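Local atomic coordinates of endo-b-1,4-glucanase (Nasutitermes takasagoensis, PDB entry 1KS8), a protein that probably hydrolyses internal beta-1,4-glucosidic linkages in cellulose and related beta-glucans, as a termite endoglucanase of glycosyl hydrolase family 9. Residues D4-Q7 and V8-S12; Q334-Y337 and A338-D341. All blocks are in the same frame, centred on the assembly; numbering follows the deposited sequence.

Contact 1 of 2, residues D4-Q7 and V8-S12; sequences DYKQ and VLRDS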
# COMPACT_ATOMS: atom_id res chain seq x y z
N ASP A 4 -22.41 0.27 -1.61
CA ASP A 4 -22.06 -0.09 -2.98
C ASP A 4 -20.55 -0.33 -3.02
O ASP A 4 -19.78 0.57 -3.38
CB ASP A 4 -22.42 1.07 -3.92
CG ASP A 4 -22.28 0.72 -5.38
OD1 ASP A 4 -21.64 -0.31 -5.70
OD2 ASP A 4 -22.81 1.48 -6.22
N TYR A 5 -20.13 -1.53 -2.65
CA TYR A 5 -18.70 -1.87 -2.62
C TYR A 5 -18.03 -1.70 -3.97
O TYR A 5 -16.86 -1.34 -4.05
CB TYR A 5 -18.49 -3.30 -2.12
CG TYR A 5 -19.04 -3.54 -0.73
CD1 TYR A 5 -18.55 -2.83 0.37
CD2 TYR A 5 -20.06 -4.46 -0.52
CE1 TYR A 5 -19.07 -3.03 1.64
CE2 TYR A 5 -20.59 -4.67 0.75
CZ TYR A 5 -20.09 -3.95 1.82
OH TYR A 5 -20.64 -4.15 3.07
N LYS A 6 -18.77 -1.97 -5.05
CA LYS A 6 -18.20 -1.82 -6.38
C LYS A 6 -17.78 -0.37 -6.60
O LYS A 6 -16.70 -0.10 -7.12
CB LYS A 6 -19.22 -2.22 -7.45
CG LYS A 6 -19.53 -3.70 -7.49
CD LYS A 6 -20.54 -4.01 -8.59
CE LYS A 6 -20.81 -5.51 -8.70
NZ LYS A 6 -21.39 -6.07 -7.45
N GLN A 7 -18.63 0.57 -6.19
CA GLN A 7 -18.29 1.97 -6.36
C GLN A 7 -17.20 2.43 -5.41
O GLN A 7 -16.40 3.29 -5.76
CB GLN A 7 -19.53 2.86 -6.21
CG GLN A 7 -19.27 4.33 -6.54
CD GLN A 7 -18.68 4.52 -7.93
OE1 GLN A 7 -17.65 5.18 -8.10
NE2 GLN A 7 -19.33 3.95 -8.93
N VAL A 8 -17.14 1.87 -4.20
CA VAL A 8 -16.08 2.28 -3.29
C VAL A 8 -14.75 1.81 -3.88
O VAL A 8 -13.74 2.51 -3.78
CB VAL A 8 -16.28 1.71 -1.86
CG1 VAL A 8 -15.18 2.23 -0.94
CG2 VAL A 8 -17.64 2.13 -1.32
N LEU A 9 -14.76 0.63 -4.51
CA LEU A 9 -13.56 0.10 -5.15
C LEU A 9 -13.11 1.07 -6.24
O LEU A 9 -11.93 1.41 -6.35
CB LEU A 9 -13.83 -1.28 -5.76
CG LEU A 9 -12.70 -1.94 -6.57
CD1 LEU A 9 -11.42 -1.99 -5.75
CD2 LEU A 9 -13.12 -3.34 -6.98
N ARG A 10 -14.05 1.53 -7.06
CA ARG A 10 -13.74 2.48 -8.12
C ARG A 10 -13.21 3.77 -7.50
O ARG A 10 -12.30 4.40 -8.03
CB ARG A 10 -14.97 2.78 -8.96
CG ARG A 10 -15.51 1.59 -9.73
CD ARG A 10 -16.78 1.94 -10.50
NE ARG A 10 -17.47 0.74 -10.95
CZ ARG A 10 -18.72 0.41 -10.60
NH1 ARG A 10 -19.42 1.20 -9.79
NH2 ARG A 10 -19.25 -0.71 -11.07
N ASP A 11 -13.80 4.17 -6.37
CA ASP A 11 -13.37 5.39 -5.69
C ASP A 11 -11.93 5.24 -5.21
O ASP A 11 -11.13 6.17 -5.33
CB ASP A 11 -14.26 5.69 -4.49
CG ASP A 11 -15.63 6.23 -4.88
OD1 ASP A 11 -16.45 6.43 -3.96
OD2 ASP A 11 -15.88 6.45 -6.08
N SER A 12 -11.59 4.08 -4.66
CA SER A 12 -10.24 3.84 -4.18
C SER A 12 -9.25 3.97 -5.34
O SER A 12 -8.14 4.49 -5.17
CB SER A 12 -10.13 2.46 -3.53
OG SER A 12 -8.87 2.28 -2.90
O HOH W 1 -22.45 1.86 -8.78
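Over one face of the Arg-10 guanidinium sits the backbone carbonyl of Lys-6, its O 3.7 Å above the plane and displaced toward the rim. At the edge, in plane, come Gln-7 CD and a water. That water donates to Asp-4 OD2 at 2.6 Å and accepts from Arg-10 NH1 at 3.3 Å, so it links the N-cap residue to a side chain six residues on. The Gln-7 amide plane is turned 46° from the guanidinium. The Arg-10 side chain starts with CG beside the backbone N (chi1 -64°) and runs extended to NE, which carries it back along the helix past Lys-6. Arg-10 CG rests 3.3 Å from Lys-6 O, which also accepts from Arg-10 N. Asp-4 is the N-cap: its OD1 takes Gln-7 N at 3.2 Å, met from above the carboxylate plane. Arg-10 NE donates to Ala-86 O. With an alanine in place of Arg-10, the water would probably keep Asp-4 as its partner but lose its guanidinium one, and Ala-86 O would lose the donor NE. Beyond this polar side, Val-8 and Leu-9 pack on helix 415-430. Val-8 also meets helix 324-341, and Leu-9 meets Tyr-83 of helix 80-85.

Contact 2 of 2, residues Q334-Y337 and A338-D341; sequences QIDY and ALGD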
# COMPACT_ATOMS: atom_id res chain seq x y z
N GLN A 334 -15.62 -4.36 9.63
CA GLN A 334 -14.55 -3.38 9.70
C GLN A 334 -14.59 -2.44 8.50
O GLN A 334 -14.46 -1.23 8.65
CB GLN A 334 -13.20 -4.10 9.78
CG GLN A 334 -13.09 -4.98 11.02
CD GLN A 334 -13.32 -4.21 12.30
OE1 GLN A 334 -12.51 -3.37 12.68
NE2 GLN A 334 -14.43 -4.48 12.97
N ILE A 335 -14.79 -3.01 7.32
CA ILE A 335 -14.88 -2.19 6.12
C ILE A 335 -16.13 -1.31 6.25
O ILE A 335 -16.09 -0.12 5.95
CB ILE A 335 -14.98 -3.06 4.85
CG1 ILE A 335 -13.71 -3.90 4.70
CG2 ILE A 335 -15.20 -2.19 3.62
CD1 ILE A 335 -12.42 -3.10 4.65
N ASP A 336 -17.23 -1.89 6.72
CA ASP A 336 -18.47 -1.14 6.88
C ASP A 336 -18.33 -0.00 7.89
O ASP A 336 -19.01 1.02 7.77
CB ASP A 336 -19.62 -2.07 7.27
CG ASP A 336 -20.10 -2.91 6.10
OD1 ASP A 336 -19.62 -2.69 4.97
OD2 ASP A 336 -20.96 -3.79 6.31
N TYR A 337 -17.48 -0.17 8.89
CA TYR A 337 -17.29 0.90 9.85
C TYR A 337 -16.65 2.07 9.10
O TYR A 337 -17.08 3.21 9.23
CB TYR A 337 -16.38 0.47 11.01
CG TYR A 337 -16.17 1.56 12.04
CD1 TYR A 337 -15.34 2.65 11.76
CD2 TYR A 337 -16.83 1.53 13.27
CE1 TYR A 337 -15.17 3.68 12.68
CE2 TYR A 337 -16.67 2.56 14.20
CZ TYR A 337 -15.84 3.63 13.90
OH TYR A 337 -15.68 4.65 14.80
N ALA A 338 -15.64 1.77 8.29
CA ALA A 338 -14.96 2.81 7.52
C ALA A 338 -15.92 3.52 6.57
O ALA A 338 -15.79 4.71 6.30
CB ALA A 338 -13.80 2.22 6.73
N LEU A 339 -16.90 2.77 6.05
CA LEU A 339 -17.86 3.34 5.12
C LEU A 339 -18.99 4.13 5.77
O LEU A 339 -19.71 4.85 5.08
CB LEU A 339 -18.45 2.24 4.23
CG LEU A 339 -17.43 1.41 3.43
CD1 LEU A 339 -18.16 0.44 2.52
CD2 LEU A 339 -16.54 2.34 2.61
N GLY A 340 -19.17 3.99 7.08
CA GLY A 340 -20.21 4.75 7.74
C GLY A 340 -21.01 4.13 8.87
O GLY A 340 -21.80 4.83 9.50
N ASP A 341 -20.83 2.84 9.16
CA ASP A 341 -21.61 2.22 10.22
C ASP A 341 -21.38 2.80 11.62
O ASP A 341 -22.17 2.56 12.53
CB ASP A 341 -21.37 0.70 10.23
CG ASP A 341 -22.20 -0.01 9.18
OD1 ASP A 341 -22.84 0.67 8.36
OD2 ASP A 341 -22.22 -1.26 9.19
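This is a local contact within one helix, near the C-terminal end of helix 324-341 in the (alpha/alpha)6 fold of family 9. Its backbone forms a Schellman motif. Asp-341 N donates to Asp-336 O at 2.9 Å, nearly straight at 171°, and closes a wider, pi-type turn. Inside it, Gly-340 N bonds to Tyr-337 O at 3.1 Å, approaching from above the carbonyl plane. A weak bond from Gly-340 N also reaches Asp-336 O, which therefore serves two donors. Gly-340 has a positive phi at which any side chain would collide with the Leu-339 carbonyl oxygen, so glycine suits the place.

The turn brings two carboxylates side by side, pointing the same way, with their planes 62° apart. Asp-336 OD2 and Asp-341 OD2 are 4.0 Å apart. Such closeness of like charges is likely to favour protonation of one of them. Each has a partner on its other oxygen: Asp-336 OD1 bonds to Tyr-5 OH and Asp-341 OD1 to Tyr-3 OH.

On the neighbouring side of the helix, Ile-335 and Leu-339 lie alongside each other, with Ile-335 CG2 4.1 Å from Leu-339 CD1. Ile-335 continues into helix 415-430, touching Phe-421, Ala-424, Leu-425 and Leu-428. The Tyr-337 side chain touches Pro-395 and Leu-304 of helix 303-319, and its OH bonds to Asp-399 OD1. Leu-339 has CG anti to its carbonyl carbon (chi1 -57°), which sets Leu-339 CG 3.2 Å from Ile-335 O, the same oxygen that accepts from Leu-339 N.

Contact 1 comes first along the chain, in helix 5-18. Contact 2 follows more than 300 residues later, in helix 324-341. Their centres are about 13 Å apart, on the same side of the chain's centre, and both lie away from the predicted active-site residues and the calcium-binding residues. They touch directly, through the bond between Tyr-5 and Asp-336 and through packing. Leu-339 puts a different methyl on each of two residues of helix 5-18: CD1 3.7 Å from Tyr-5 CE1 and CD2 3.8 Å from Val-8 CG1. Both contacts also pack on helix 415-430 and share Leu-425 as a neighbour. Residues near the start of the chain are thus joined to late helices of the (alpha/alpha)6 fold.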